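Local atomic coordinates of pectate lyase (PDB entry 5AMV), a protein that cleaves polygalacturonate by calcium-dependent elimination, giving oligosaccharides with an unsaturated galacturonosyl group at their non-reducing ends. Residues Y234-Y239 and T267-R272; N293-S298 and Q321-D326. One frame throughout, in Å; residues are numbered along the deposited sequence.

Contact 1: Y234-Y239 and T267-R272; sequences YITMSY and TLHHNR
Tyr239 lays its ring against His270, the two planes only 8° apart but slid so far along that they barely overlap. The slide puts His270 CB over the centre of the phenol ring, 3.4 Å from Tyr239 CE1, a CH-pi contact, and in return Tyr239 OH rests above the middle of the imidazole. Next door the His269 ring stands steeply to the phenol, its CE1 4.0 Å from Tyr239 CE2. His269 CG sits between its own backbone N and carbonyl carbon (chi1 74°), which swings the imidazole back across the neighbouring strand until Ser238 CB lies over its face, 3.5 Å from His269 NE2. A 2.8 Å hydrogen bond joins His269 ND1 to His270 ND1, and His270 NE2 is bonded to Asp380 OD2. Were Tyr239 an alanine, a gap would probably open beside His270, whose imidazole would lose the ring packed on it. On the face of the sheet opposite Ser238 and His269, Met237 CB packs on Leu268 CD2. Met237 O takes two donors: His269 N, and Asn271 ND2 at 3.0 Å, which comes from above the carbonyl plane; Asn271 OD1 bonds to Asn240 N. Strands 235-238 and 267-269 are parallel neighbours in the right-handed beta-helix of this family. Strand 194-197 flanks 235-238, strand 287-296 flanks 267-269, and helix 382-392 touches Tyr239 and His270.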
loop_
_atom_site.group_PDB
_atom_site.type_symbol
_atom_site.label_atom_id
_atom_site.label_comp_id
_atom_site.label_asym_id
_atom_site.label_seq_id
_atom_site.Cartn_x
_atom_site.Cartn_y
_atom_site.Cartn_z
ATOM N N TYR A 234 -4.536 -12.017 -7.855
ATOM C CA TYR A 234 -4.391 -13.182 -6.963
ATOM C C TYR A 234 -3.488 -12.851 -5.807
ATOM O O TYR A 234 -2.326 -13.303 -5.726
ATOM C CB TYR A 234 -3.931 -14.462 -7.679
ATOM C CG TYR A 234 -4.762 -14.825 -8.894
ATOM C CD1 TYR A 234 -6.163 -14.926 -8.791
ATOM C CD2 TYR A 234 -4.150 -15.080 -10.130
ATOM C CE1 TYR A 234 -6.930 -15.294 -9.885
ATOM C CE2 TYR A 234 -4.939 -15.417 -11.264
ATOM C CZ TYR A 234 -6.313 -15.519 -11.098
ATOM O OH TYR A 234 -7.104 -15.879 -12.188
ATOM N N ILE A 235 -4.063 -12.067 -4.893
ATOM C CA ILE A 235 -3.291 -11.475 -3.806
ATOM C C ILE A 235 -4.093 -11.549 -2.523
ATOM O O ILE A 235 -5.295 -11.263 -2.524
ATOM C CB ILE A 235 -3.049 -9.977 -4.122
ATOM C CG1 ILE A 235 -2.170 -9.850 -5.379
ATOM C CG2 ILE A 235 -2.397 -9.225 -2.919
ATOM C CD1 ILE A 235 -2.345 -8.493 -6.105
ATOM N N THR A 236 -3.439 -11.918 -1.427
ATOM C CA THR A 236 -4.081 -11.880 -0.134
ATOM C C THR A 236 -3.270 -10.952 0.756
ATOM O O THR A 236 -2.057 -11.122 0.837
ATOM C CB THR A 236 -4.142 -13.276 0.497
ATOM O OG1 THR A 236 -5.008 -14.095 -0.312
ATOM C CG2 THR A 236 -4.698 -13.241 1.940
ATOM N N MET A 237 -3.925 -9.986 1.430
ATOM C CA MET A 237 -3.223 -9.165 2.435
ATOM C C MET A 237 -3.992 -9.363 3.748
ATOM O O MET A 237 -5.177 -8.994 3.838
ATOM C CB MET A 237 -3.217 -7.691 2.049
ATOM C CG MET A 237 -2.728 -7.414 0.621
ATOM S SD MET A 237 -2.495 -5.631 0.446
ATOM C CE MET A 237 -2.217 -5.608 -1.334
ATOM N N SER A 238 -3.319 -9.969 4.734
ATOM C CA SER A 238 -3.977 -10.370 5.966
ATOM C C SER A 238 -3.189 -9.915 7.175
ATOM O O SER A 238 -1.963 -9.888 7.147
ATOM C CB SER A 238 -4.178 -11.902 6.008
ATOM O OG SER A 238 -2.946 -12.624 5.846
ATOM N N TYR A 239 -3.906 -9.568 8.246
ATOM C CA TYR A 239 -3.283 -9.266 9.552
ATOM C C TYR A 239 -2.207 -8.193 9.477
ATOM O O TYR A 239 -1.219 -8.244 10.242
ATOM C CB TYR A 239 -2.745 -10.567 10.198
ATOM C CG TYR A 239 -3.853 -11.519 10.621
ATOM C CD1 TYR A 239 -4.561 -11.287 11.809
ATOM C CD2 TYR A 239 -4.220 -12.602 9.818
ATOM C CE1 TYR A 239 -5.596 -12.128 12.207
ATOM C CE2 TYR A 239 -5.253 -13.447 10.208
ATOM C CZ TYR A 239 -5.939 -13.201 11.386
ATOM O OH TYR A 239 -6.973 -14.029 11.777
ATOM N N THR A 267 -7.837 -10.255 -1.729
ATOM C CA THR A 267 -8.558 -10.450 -0.481
ATOM C C THR A 267 -7.870 -9.685 0.632
ATOM O O THR A 267 -6.683 -9.869 0.852
ATOM C CB THR A 267 -8.619 -11.945 -0.107
ATOM O OG1 THR A 267 -9.287 -12.656 -1.156
ATOM C CG2 THR A 267 -9.356 -12.218 1.220
ATOM N N LEU A 268 -8.629 -8.830 1.309
ATOM C CA LEU A 268 -8.111 -8.128 2.486
ATOM C C LEU A 268 -8.833 -8.618 3.710
ATOM O O LEU A 268 -10.046 -8.415 3.829
ATOM C CB LEU A 268 -8.355 -6.609 2.389
ATOM C CG LEU A 268 -7.808 -5.926 1.121
ATOM C CD1 LEU A 268 -8.053 -4.441 1.221
ATOM C CD2 LEU A 268 -6.307 -6.145 0.961
ATOM N N HIS A 269 -8.106 -9.245 4.629
ATOM C CA HIS A 269 -8.782 -9.601 5.882
ATOM C C HIS A 269 -7.949 -9.436 7.129
ATOM O O HIS A 269 -6.744 -9.563 7.088
ATOM C CB HIS A 269 -9.429 -11.013 5.771
ATOM C CG HIS A 269 -8.454 -12.162 5.827
ATOM N ND1 HIS A 269 -8.023 -12.716 7.018
ATOM C CD2 HIS A 269 -7.846 -12.871 4.835
ATOM C CE1 HIS A 269 -7.183 -13.707 6.760
ATOM N NE2 HIS A 269 -7.061 -13.826 5.447
ATOM N N HIS A 270 -8.636 -9.186 8.250
ATOM C CA HIS A 270 -8.019 -8.969 9.563
ATOM C C HIS A 270 -6.930 -7.905 9.576
ATOM O O HIS A 270 -6.004 -7.949 10.425
ATOM C CB HIS A 270 -7.503 -10.299 10.119
ATOM C CG HIS A 270 -8.587 -11.276 10.446
ATOM N ND1 HIS A 270 -9.003 -12.248 9.554
ATOM C CD2 HIS A 270 -9.338 -11.437 11.559
ATOM C CE1 HIS A 270 -9.966 -12.970 10.110
ATOM N NE2 HIS A 270 -10.202 -12.484 11.320
ATOM N N ASN A 271 -7.039 -6.956 8.656
ATOM C CA ASN A 271 -6.175 -5.792 8.746
ATOM C C ASN A 271 -6.690 -4.704 9.665
ATOM O O ASN A 271 -7.906 -4.526 9.847
ATOM C CB ASN A 271 -5.943 -5.213 7.368
ATOM C CG ASN A 271 -5.374 -6.230 6.420
ATOM O OD1 ASN A 271 -4.196 -6.631 6.534
ATOM N ND2 ASN A 271 -6.200 -6.676 5.453
ATOM N N ARG A 272 -5.743 -3.973 10.255
ATOM C CA ARG A 272 -6.055 -2.845 11.118
ATOM C C ARG A 272 -5.648 -1.549 10.440
ATOM O O ARG A 272 -4.535 -1.482 9.922
ATOM C CB ARG A 272 -5.283 -3.014 12.437
ATOM C CG ARG A 272 -5.585 -1.927 13.470
ATOM C CD ARG A 272 -4.801 -2.236 14.768
ATOM N NE ARG A 272 -5.141 -1.231 15.782
ATOM C CZ ARG A 272 -4.490 -1.095 16.935
ATOM N NH1 ARG A 272 -3.455 -1.892 17.206
ATOM N NH2 ARG A 272 -4.878 -0.185 17.811
#

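Contact 2: N293-S298 and Q321-D326; sequences NYYEGS and QNNVID
With CG trans to the backbone N (chi1 180°), the Tyr294 ring reaches across Val324 and brings its hydroxyl to Asp326. Asp326 CG, turned the opposite way from its own carbonyl carbon (chi1 -74°), brings the carboxylate up to meet it: Tyr294 OH donates to Asp326 OD2 at 2.7 Å, on the anti side and somewhat out of the carboxylate plane. On the way Tyr294 CE1 touches Val324 CG1 at 3.7 Å. Helix 382-392 packs against both Tyr294 and Val324. The Asn293 and Asn323 amides, their planes 4° apart, follow one another in line, as in the row of asparagines known from the parallel beta-helix of pectate lyases. Asn323 OD1 is gripped twice, by Asn293 N at 2.9 Å and Asn293 ND2 at 3.1 Å, the donors arriving from opposite faces of its plane. Asn293 OD1 is turned to Asn271 N, Asn323 ND2 to Val290 O. On the interior face Tyr295 CD1 meets Ile325 CG1 at 3.6 Å. The Tyr295 ring meets that of Tyr273 with the planes nearly parallel, and its OH is hydrogen-bonded to Trp310 NE1. Parallel backbone bonding continues to the end of the strands, where Gly297 N reaches Asp326 O at 3.1 Å.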
loop_
_atom_site.group_PDB
_atom_site.type_symbol
_atom_site.label_atom_id
_atom_site.label_comp_id
_atom_site.label_asym_id
_atom_site.label_seq_id
_atom_site.Cartn_x
_atom_site.Cartn_y
_atom_site.Cartn_z
ATOM N N ASN A 293 -11.952 -6.578 8.755
ATOM C CA ASN A 293 -10.963 -5.523 8.965
ATOM C C ASN A 293 -11.502 -4.562 10.006
ATOM O O ASN A 293 -12.724 -4.448 10.192
ATOM C CB ASN A 293 -10.642 -4.820 7.636
ATOM C CG ASN A 293 -10.094 -5.765 6.596
ATOM O OD1 ASN A 293 -8.953 -6.243 6.680
ATOM N ND2 ASN A 293 -10.933 -6.126 5.627
ATOM N N TYR A 294 -10.592 -3.850 10.679
ATOM C CA TYR A 294 -10.953 -2.955 11.760
ATOM C C TYR A 294 -10.381 -1.580 11.392
ATOM O O TYR A 294 -9.182 -1.480 11.107
ATOM C CB TYR A 294 -10.380 -3.410 13.093
ATOM C CG TYR A 294 -10.762 -2.459 14.192
ATOM C CD1 TYR A 294 -12.114 -2.237 14.515
ATOM C CD2 TYR A 294 -9.774 -1.782 14.911
ATOM C CE1 TYR A 294 -12.476 -1.383 15.500
ATOM C CE2 TYR A 294 -10.134 -0.881 15.943
ATOM C CZ TYR A 294 -11.490 -0.689 16.222
ATOM O OH TYR A 294 -11.826 0.188 17.216
ATOM N N TYR A 295 -11.245 -0.571 11.353
ATOM C CA TYR A 295 -10.846 0.791 10.964
ATOM C C TYR A 295 -11.145 1.683 12.148
ATOM O O TYR A 295 -12.261 1.636 12.731
ATOM C CB TYR A 295 -11.661 1.288 9.725
ATOM C CG TYR A 295 -11.682 0.319 8.553
ATOM C CD1 TYR A 295 -12.487 -0.813 8.596
ATOM C CD2 TYR A 295 -10.871 0.535 7.426
ATOM C CE1 TYR A 295 -12.514 -1.730 7.530
ATOM C CE2 TYR A 295 -10.880 -0.401 6.357
ATOM C CZ TYR A 295 -11.712 -1.504 6.436
ATOM O OH TYR A 295 -11.771 -2.453 5.429
ATOM N N GLU A 296 -10.184 2.544 12.528
ATOM C CA GLU A 296 -10.406 3.415 13.703
ATOM C C GLU A 296 -9.692 4.727 13.481
ATOM O O GLU A 296 -8.580 4.757 12.946
ATOM C CB GLU A 296 -9.902 2.779 15.006
ATOM C CG GLU A 296 -8.459 2.200 14.870
ATOM C CD GLU A 296 -7.857 1.801 16.215
ATOM O OE1 GLU A 296 -8.124 2.451 17.262
ATOM O OE2 GLU A 296 -7.046 0.875 16.210
ATOM N N GLY A 297 -10.339 5.812 13.882
ATOM C CA GLY A 297 -9.773 7.139 13.694
ATOM C C GLY A 297 -10.736 8.195 14.117
ATOM O O GLY A 297 -11.755 7.901 14.749
ATOM N N SER A 298 -10.412 9.434 13.780
ATOM C CA SER A 298 -11.213 10.569 14.169
ATOM C C SER A 298 -11.272 11.538 12.992
ATOM O O SER A 298 -10.255 11.798 12.334
ATOM C CB SER A 298 -10.542 11.293 15.347
ATOM O OG SER A 298 -11.143 12.578 15.485
ATOM N N GLN A 321 -17.592 -8.131 4.046
ATOM C CA GLN A 321 -18.301 -8.841 5.105
ATOM C C GLN A 321 -17.680 -8.611 6.478
ATOM O O GLN A 321 -16.476 -8.779 6.675
ATOM C CB GLN A 321 -18.284 -10.362 4.862
ATOM C CG GLN A 321 -19.020 -10.786 3.613
ATOM C CD GLN A 321 -18.809 -12.236 3.323
ATOM O OE1 GLN A 321 -17.715 -12.655 2.941
ATOM N NE2 GLN A 321 -19.858 -13.039 3.520
ATOM N N ASN A 322 -18.541 -8.328 7.452
ATOM C CA ASN A 322 -18.142 -8.286 8.844
ATOM C C ASN A 322 -16.920 -7.412 9.162
ATOM O O ASN A 322 -15.965 -7.872 9.833
ATOM C CB ASN A 322 -18.032 -9.691 9.432
ATOM C CG ASN A 322 -19.401 -10.401 9.479
ATOM O OD1 ASN A 322 -20.408 -9.853 8.965
ATOM N ND2 ASN A 322 -19.459 -11.544 10.133
ATOM N N ASN A 323 -16.983 -6.171 8.690
ATOM C CA ASN A 323 -15.955 -5.179 8.950
ATOM C C ASN A 323 -16.454 -4.213 9.995
ATOM O O ASN A 323 -17.671 -3.988 10.090
ATOM C CB ASN A 323 -15.619 -4.395 7.657
ATOM C CG ASN A 323 -15.009 -5.280 6.598
ATOM O OD1 ASN A 323 -13.846 -5.645 6.697
ATOM N ND2 ASN A 323 -15.807 -5.701 5.604
ATOM N N VAL A 324 -15.526 -3.622 10.748
ATOM C CA VAL A 324 -15.911 -2.788 11.910
ATOM C C VAL A 324 -15.187 -1.436 11.798
ATOM O O VAL A 324 -13.951 -1.434 11.657
ATOM C CB VAL A 324 -15.479 -3.532 13.191
ATOM C CG1 VAL A 324 -15.752 -2.647 14.479
ATOM C CG2 VAL A 324 -16.248 -4.843 13.311
ATOM N N ILE A 325 -15.936 -0.321 11.873
ATOM C CA ILE A 325 -15.393 1.022 11.720
ATOM C C ILE A 325 -15.718 1.815 12.978
ATOM O O ILE A 325 -16.914 2.011 13.290
ATOM C CB ILE A 325 -15.999 1.711 10.452
ATOM C CG1 ILE A 325 -15.651 0.894 9.191
ATOM C CG2 ILE A 325 -15.463 3.128 10.295
ATOM C CD1 ILE A 325 -16.439 1.387 7.956
ATOM N N ASP A 326 -14.693 2.259 13.709
ATOM C CA ASP A 326 -14.913 3.137 14.860
ATOM C C ASP A 326 -14.350 4.533 14.596
ATOM O O ASP A 326 -13.140 4.816 14.820
ATOM C CB ASP A 326 -14.296 2.547 16.112
ATOM C CG ASP A 326 -15.124 1.356 16.670
ATOM O OD1 ASP A 326 -16.326 1.263 16.353
ATOM O OD2 ASP A 326 -14.542 0.551 17.395
#

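Contact 1 closes before contact 2 opens along the chain, and their centres lie about 14 Å apart. Strands 235-245, 266-274, 287-296 and 317-326 lie side by side, contributed by successive coils of the beta-helix. The two contacts touch directly: Asn271 N probably donates to Asn293 OD1 at 2.8 Å, and Asn293 ND2 bonds to Leu268 O, so that Asn271, Asn293 and Asn323 line up from coil to coil. Arg272 NE and Glu296 OE2 form a salt bridge. Helix 382-392 packs on both contacts. The side chain of Met237 is about 11 Å from the bound calcium and that of Tyr295 about 10 Å from that of Arg279, the inferred active-site residue, so both contacts belong to the beta-helix body near the catalytic site.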